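Local coordinates for protein transcriptional regulator (Pseudomonas aeruginosa, PDB 3E7Q) that probably binds DNA as a dimeric transcriptional repressor of the TetR family, at residues 82-85 with 90-93; 25-30 with 114-119. One frame throughout, in Å; residues are numbered along the deposited sequence.

Contact 1: residues 82-85 with 90-93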
ATOM      1  N   ASP B  82      -7.951   4.051  24.373  1.00 47.79           N
ATOM      2  CA  ASP B  82      -8.413   4.738  25.586  1.00 47.92           C
ATOM      3  C   ASP B  82      -9.388   3.970  26.449  1.00 47.55           C
ATOM      4  O   ASP B  82      -9.485   4.242  27.658  1.00 47.49           O
ATOM      5  CB  ASP B  82      -9.035   6.101  25.240  1.00 48.75           C
ATOM      6  CG  ASP B  82      -7.989   7.111  24.765  1.00 51.97           C
ATOM      7  OD1 ASP B  82      -6.751   6.845  24.941  1.00 55.75           O
ATOM      8  OD2 ASP B  82      -8.404   8.160  24.196  1.00 55.72           O
ATOM      9  N   THR B  83     -10.131   3.059  25.835  1.00 46.73           N
ATOM     10  CA  THR B  83     -11.163   2.340  26.531  1.00 46.47           C
ATOM     11  C   THR B  83     -10.749   0.875  26.753  1.00 46.29           C
ATOM     12  O   THR B  83     -11.580   0.054  27.149  1.00 45.43           O
ATOM     13  CB  THR B  83     -12.542   2.410  25.770  1.00 46.84           C
ATOM     14  OG1 THR B  83     -12.440   1.737  24.509  1.00 46.71           O
ATOM     15  CG2 THR B  83     -13.001   3.866  25.552  1.00 45.36           C
ATOM     16  N   ALA B  84      -9.486   0.554  26.455  1.00 46.37           N
ATOM     17  CA  ALA B  84      -8.934  -0.752  26.728  1.00 46.79           C
ATOM     18  C   ALA B  84      -8.379  -0.760  28.164  1.00 47.19           C
ATOM     19  O   ALA B  84      -7.923   0.283  28.634  1.00 45.85           O
ATOM     20  CB  ALA B  84      -7.843  -1.087  25.745  1.00 46.63           C
ATOM     21  N   PRO B  85      -8.426  -1.934  28.852  1.00 48.22           N
ATOM     22  CA  PRO B  85      -7.592  -2.242  30.052  1.00 48.39           C
ATOM     23  C   PRO B  85      -6.234  -1.567  29.986  1.00 49.18           C
ATOM     24  O   PRO B  85      -5.594  -1.458  28.897  1.00 48.83           O
ATOM     25  CB  PRO B  85      -7.398  -3.745  29.969  1.00 48.08           C
ATOM     26  CG  PRO B  85      -8.648  -4.244  29.370  1.00 49.21           C
ATOM     27  CD  PRO B  85      -9.297  -3.081  28.546  1.00 48.76           C
ATOM     28  N   PRO B  90      -2.960  -5.240  26.334  1.00 39.16           N
ATOM     29  CA  PRO B  90      -4.400  -5.088  26.107  1.00 39.42           C
ATOM     30  C   PRO B  90      -4.782  -3.885  25.188  1.00 39.50           C
ATOM     31  O   PRO B  90      -5.662  -4.038  24.350  1.00 37.62           O
ATOM     32  CB  PRO B  90      -4.970  -4.955  27.516  1.00 39.61           C
ATOM     33  CG  PRO B  90      -3.980  -5.586  28.403  1.00 39.36           C
ATOM     34  CD  PRO B  90      -2.647  -5.191  27.759  1.00 39.23           C
ATOM     35  N   ARG B  91      -4.079  -2.756  25.339  1.00 39.87           N
ATOM     36  CA  ARG B  91      -4.192  -1.570  24.470  1.00 39.98           C
ATOM     37  C   ARG B  91      -3.768  -1.851  23.011  1.00 39.34           C
ATOM     38  O   ARG B  91      -4.466  -1.451  22.072  1.00 39.05           O
ATOM     39  CB  ARG B  91      -3.352  -0.401  25.008  1.00 39.84           C
ATOM     40  CG  ARG B  91      -3.718   0.120  26.371  1.00 41.28           C
ATOM     41  CD  ARG B  91      -2.944   1.382  26.767  1.00 42.49           C
ATOM     42  NE  ARG B  91      -3.783   2.178  27.659  1.00 48.49           N
ATOM     43  CZ  ARG B  91      -3.333   3.048  28.584  1.00 53.52           C
ATOM     44  NH1 ARG B  91      -2.025   3.296  28.730  1.00 53.97           N
ATOM     45  NH2 ARG B  91      -4.196   3.690  29.392  1.00 52.40           N
ATOM     46  N   LEU B  92      -2.645  -2.542  22.818  1.00 39.11           N
ATOM     47  CA  LEU B  92      -2.255  -2.979  21.471  1.00 39.45           C
ATOM     48  C   LEU B  92      -3.310  -3.946  20.844  1.00 39.09           C
ATOM     49  O   LEU B  92      -3.642  -3.797  19.680  1.00 39.80           O
ATOM     50  CB  LEU B  92      -0.857  -3.641  21.418  1.00 38.97           C
ATOM     51  CG  LEU B  92       0.385  -2.752  21.537  1.00 39.26           C
ATOM     52  CD1 LEU B  92       1.561  -3.590  21.807  1.00 38.55           C
ATOM     53  CD2 LEU B  92       0.599  -1.823  20.312  1.00 35.14           C
ATOM     54  N   SER B  93      -3.783  -4.923  21.609  1.00 38.51           N
ATOM     55  CA  SER B  93      -4.839  -5.847  21.146  1.00 39.22           C
ATOM     56  C   SER B  93      -6.108  -5.171  20.777  1.00 37.50           C
ATOM     57  O   SER B  93      -6.738  -5.572  19.827  1.00 38.65           O
ATOM     58  CB  SER B  93      -5.160  -6.900  22.205  1.00 38.52           C
ATOM     59  OG  SER B  93      -3.952  -7.505  22.537  1.00 42.35           O
TER
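Pro85 and Pro90 meet ring to ring at the surface, with Pro85 CB 3.7 Å from Pro90 CB. The two rings lie at a slant to each other. CG of each ring also comes within 4.2 Å of CB of the other, so the touch runs along one side of both rings. Ala84 adds a methyl-to-backbone contact. Its methyl group points at the helix, with CB 3.9 Å from Arg91 CA and about as far from the carbonyl O of Pro90.

The remaining contact is of a carbonyl with an aliphatic chain. Pro85 O lies 3.5 Å from Arg91 CG. Arg91 CG stands anti to its own carbonyl carbon (chi1 -61°), and from there the chain runs extended to NE. This carries the guanidinium alongside the loop, and its NH1 is hydrogen-bonded to Gln147 of helix 124-152. Asp82 OD1 is 6.0 Å from Arg91 NH2, too far for a salt bridge, though the opposite charges may attract weakly.

The loop between helices 58-82 and 88-99 bends back on the start of the second helix. It lies against the first turn by van der Waals contacts, without a hydrogen bond between the two segments, while NH1 of Arg91 is bonded to another helix.

Contact 2: residues 25-30 with 114-119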
ATOM      1  N   ALA B  25     -16.316  10.050  -3.879  1.00 41.21           N
ATOM      2  CA  ALA B  25     -17.050   9.305  -4.926  1.00 42.06           C
ATOM      3  C   ALA B  25     -16.467   9.607  -6.255  1.00 42.68           C
ATOM      4  O   ALA B  25     -16.265   8.716  -7.076  1.00 42.90           O
ATOM      5  CB  ALA B  25     -18.618   9.650  -4.928  1.00 40.60           C
ATOM      6  N   CYS B  26     -16.179  10.879  -6.472  1.00 44.72           N
ATOM      7  CA  CYS B  26     -15.430  11.264  -7.658  1.00 45.55           C
ATOM      8  C   CYS B  26     -14.031  10.636  -7.777  1.00 46.45           C
ATOM      9  O   CYS B  26     -13.630  10.250  -8.896  1.00 46.58           O
ATOM     10  CB  CYS B  26     -15.328  12.765  -7.734  1.00 46.31           C
ATOM     11  SG  CYS B  26     -14.390  13.273  -9.129  1.00 48.67           S
ATOM     12  N   LEU B  27     -13.289  10.545  -6.660  1.00 45.97           N
ATOM     13  CA  LEU B  27     -11.987   9.920  -6.669  1.00 46.57           C
ATOM     14  C   LEU B  27     -12.059   8.427  -7.007  1.00 48.65           C
ATOM     15  O   LEU B  27     -11.193   7.899  -7.725  1.00 48.13           O
ATOM     16  CB  LEU B  27     -11.299  10.072  -5.311  1.00 45.85           C
ATOM     17  CG  LEU B  27     -10.821  11.450  -4.873  1.00 44.89           C
ATOM     18  CD1 LEU B  27     -10.431  11.362  -3.420  1.00 41.08           C
ATOM     19  CD2 LEU B  27      -9.681  12.031  -5.753  1.00 42.01           C
ATOM     20  N   LYS B  28     -13.076   7.757  -6.455  1.00 51.86           N
ATOM     21  CA  LYS B  28     -13.330   6.341  -6.690  1.00 53.72           C
ATOM     22  C   LYS B  28     -13.711   6.074  -8.123  1.00 54.46           C
ATOM     23  O   LYS B  28     -13.403   4.997  -8.603  1.00 55.91           O
ATOM     24  CB  LYS B  28     -14.400   5.781  -5.720  1.00 54.87           C
ATOM     25  CG  LYS B  28     -14.990   4.377  -6.094  1.00 54.77           C
ATOM     26  CD  LYS B  28     -15.462   3.567  -4.872  1.00 55.99           C
ATOM     27  CE  LYS B  28     -16.274   2.304  -5.322  1.00 58.76           C
ATOM     28  NZ  LYS B  28     -16.500   1.280  -4.217  1.00 59.88           N
ATOM     29  N   ARG B  29     -14.298   7.055  -8.818  1.00 54.41           N
ATOM     30  CA  ARG B  29     -14.736   6.886 -10.216  1.00 54.66           C
ATOM     31  C   ARG B  29     -13.768   7.416 -11.290  1.00 55.01           C
ATOM     32  O   ARG B  29     -13.713   6.877 -12.401  1.00 55.37           O
ATOM     33  CB  ARG B  29     -16.102   7.572 -10.404  1.00 54.81           C
ATOM     34  CG  ARG B  29     -16.538   7.834 -11.841  1.00 54.51           C
ATOM     35  CD  ARG B  29     -17.744   8.674 -11.843  1.00 54.96           C
ATOM     36  NE  ARG B  29     -18.862   7.988 -11.196  1.00 56.27           N
ATOM     37  CZ  ARG B  29     -19.906   7.436 -11.829  1.00 56.56           C
ATOM     38  NH1 ARG B  29     -20.010   7.477 -13.160  1.00 56.07           N
ATOM     39  NH2 ARG B  29     -20.861   6.834 -11.115  1.00 56.28           N
ATOM     40  N   HIS B  30     -13.014   8.469 -10.992  1.00 54.42           N
ATOM     41  CA  HIS B  30     -12.191   9.079 -12.008  1.00 53.39           C
ATOM     42  C   HIS B  30     -10.729   9.006 -11.703  1.00 52.52           C
ATOM     43  O   HIS B  30      -9.921   9.412 -12.527  1.00 53.33           O
ATOM     44  CB  HIS B  30     -12.584  10.539 -12.203  1.00 52.98           C
ATOM     45  CG  HIS B  30     -13.997  10.716 -12.639  1.00 53.71           C
ATOM     46  ND1 HIS B  30     -14.456  10.272 -13.865  1.00 54.67           N
ATOM     47  CD2 HIS B  30     -15.062  11.273 -12.012  1.00 52.90           C
ATOM     48  CE1 HIS B  30     -15.741  10.561 -13.976  1.00 52.32           C
ATOM     49  NE2 HIS B  30     -16.133  11.174 -12.871  1.00 51.59           N
ATOM     50  N   LEU B 114      -5.918   4.978  -2.313  1.00 43.38           N
ATOM     51  CA  LEU B 114      -5.066   4.831  -3.457  1.00 42.35           C
ATOM     52  C   LEU B 114      -4.925   6.163  -4.249  1.00 41.55           C
ATOM     53  O   LEU B 114      -3.853   6.545  -4.683  1.00 38.96           O
ATOM     54  CB  LEU B 114      -5.556   3.687  -4.316  1.00 42.90           C
ATOM     55  CG  LEU B 114      -5.393   2.246  -3.815  1.00 43.40           C
ATOM     56  CD1 LEU B 114      -6.055   1.371  -4.862  1.00 46.44           C
ATOM     57  CD2 LEU B 114      -3.976   1.852  -3.667  1.00 44.63           C
ATOM     58  N   ALA B 115      -6.024   6.889  -4.337  1.00 41.23           N
ATOM     59  CA  ALA B 115      -6.074   8.175  -4.993  1.00 40.28           C
ATOM     60  C   ALA B 115      -5.304   9.239  -4.175  1.00 40.27           C
ATOM     61  O   ALA B 115      -4.583  10.052  -4.769  1.00 40.91           O
ATOM     62  CB  ALA B 115      -7.559   8.601  -5.249  1.00 37.78           C
ATOM     63  N   PHE B 116      -5.445   9.234  -2.843  1.00 39.81           N
ATOM     64  CA  PHE B 116      -4.668  10.162  -1.969  1.00 40.12           C
ATOM     65  C   PHE B 116      -3.150   9.962  -2.066  1.00 41.02           C
ATOM     66  O   PHE B 116      -2.352  10.899  -2.161  1.00 42.71           O
ATOM     67  CB  PHE B 116      -5.055   9.972  -0.497  1.00 39.34           C
ATOM     68  CG  PHE B 116      -6.519  10.273  -0.154  1.00 37.50           C
ATOM     69  CD1 PHE B 116      -7.199  11.332  -0.711  1.00 35.08           C
ATOM     70  CD2 PHE B 116      -7.156   9.514   0.813  1.00 38.89           C
ATOM     71  CE1 PHE B 116      -8.501  11.618  -0.358  1.00 36.86           C
ATOM     72  CE2 PHE B 116      -8.453   9.775   1.170  1.00 41.52           C
ATOM     73  CZ  PHE B 116      -9.139  10.857   0.558  1.00 36.50           C
ATOM     74  N   TRP B 117      -2.749   8.712  -1.998  1.00 41.47           N
ATOM     75  CA  TRP B 117      -1.371   8.347  -2.092  1.00 41.43           C
ATOM     76  C   TRP B 117      -0.735   8.700  -3.422  1.00 41.70           C
ATOM     77  O   TRP B 117       0.453   8.933  -3.486  1.00 40.02           O
ATOM     78  CB  TRP B 117      -1.282   6.868  -1.865  1.00 42.28           C
ATOM     79  CG  TRP B 117      -1.538   6.469  -0.494  1.00 43.41           C
ATOM     80  CD1 TRP B 117      -1.430   7.248   0.617  1.00 42.87           C
ATOM     81  CD2 TRP B 117      -1.904   5.169  -0.037  1.00 42.56           C
ATOM     82  NE1 TRP B 117      -1.687   6.509   1.715  1.00 43.71           N
ATOM     83  CE2 TRP B 117      -1.940   5.224   1.360  1.00 43.45           C
ATOM     84  CE3 TRP B 117      -2.153   3.952  -0.672  1.00 41.96           C
ATOM     85  CZ2 TRP B 117      -2.288   4.120   2.147  1.00 44.77           C
ATOM     86  CZ3 TRP B 117      -2.490   2.875   0.075  1.00 43.28           C
ATOM     87  CH2 TRP B 117      -2.540   2.949   1.485  1.00 44.96           C
ATOM     88  N   GLY B 118      -1.513   8.711  -4.507  1.00 43.02           N
ATOM     89  CA  GLY B 118      -0.982   9.132  -5.798  1.00 43.01           C
ATOM     90  C   GLY B 118      -0.810  10.638  -5.864  1.00 43.44           C
ATOM     91  O   GLY B 118       0.085  11.124  -6.533  1.00 46.35           O
ATOM     92  N   ALA B 119      -1.681  11.373  -5.190  1.00 42.89           N
ATOM     93  CA  ALA B 119      -1.584  12.812  -5.100  1.00 42.61           C
ATOM     94  C   ALA B 119      -0.441  13.275  -4.157  1.00 43.63           C
ATOM     95  O   ALA B 119      -0.085  14.437  -4.198  1.00 43.52           O
ATOM     96  CB  ALA B 119      -2.895  13.371  -4.655  1.00 40.99           C
TER
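This is a small, buried, wholly apolar contact between two helices. It joins helix 12-34, in the N-terminal TetR-type DNA-binding region, to helix 110-120 of the C-terminal region. Leu27 is the one residue of 25-30 that takes part. It meets Ala115 and Phe116, two successive residues of the other helix.

Leu27 and Ala115 face each other directly. Their CA atoms are 6.4 Å apart, and Leu27 CB lies 4.0 Å from Ala115 CB. The small side chain of Ala115 is consistent with this close approach. Leu27 CD2 also reaches the same methyl, at 4.1 Å, so Ala115 CB touches both the root and one branch of the leucine.

The other branch goes to the aromatic ring. Leu27 CD1 is 3.6 Å from Phe116 CE1, and the two side chains cross at about a right angle. The methyl comes to the ring on a slant. Phe116 CB does not point straight at helix 12-34. With CG anti to the carbonyl carbon (chi1 -62°), the ring swings back toward Leu27 and brings CE1 to it. The two leucine methyls therefore divide their work, one on the alanine and one on the phenylalanine.

Helix 58-82 closes the cluster. Its Val62 touches both Leu27 and Phe116, and its Tyr66 stacks on the Phe116 ring. Leu24, one turn before Leu27, also packs on Phe116. Cys26 and His30 pack on helix 37-44, which lies in the predicted helix-turn-helix, and Arg29 forms a salt bridge with Glu43 there. On the side of helix 110-120, Leu114 packs on Gly118, and Trp117 on Leu175, of the second subunit, so this helix lies between the DNA-binding region and the dimer partner.

Contact 2 is core and contact 1 is surface. Their centres are 33 Å apart, on opposite sides of the centre of the chain, and they do not touch. Contact 1 is local and joins a loop to the helix that follows it. Contact 2 brings together segments more than 80 residues apart in sequence and links the two regions of the protein. Helix 58-82 relates them: its end leads into the loop of contact 1, and its Val62 and Tyr66 pack on contact 2. Neither has a hydrogen bond between its segments. Contact 1 mixes apolar and carbonyl contacts, whereas contact 2 is apolar throughout, with leucine, alanine and an aromatic ring.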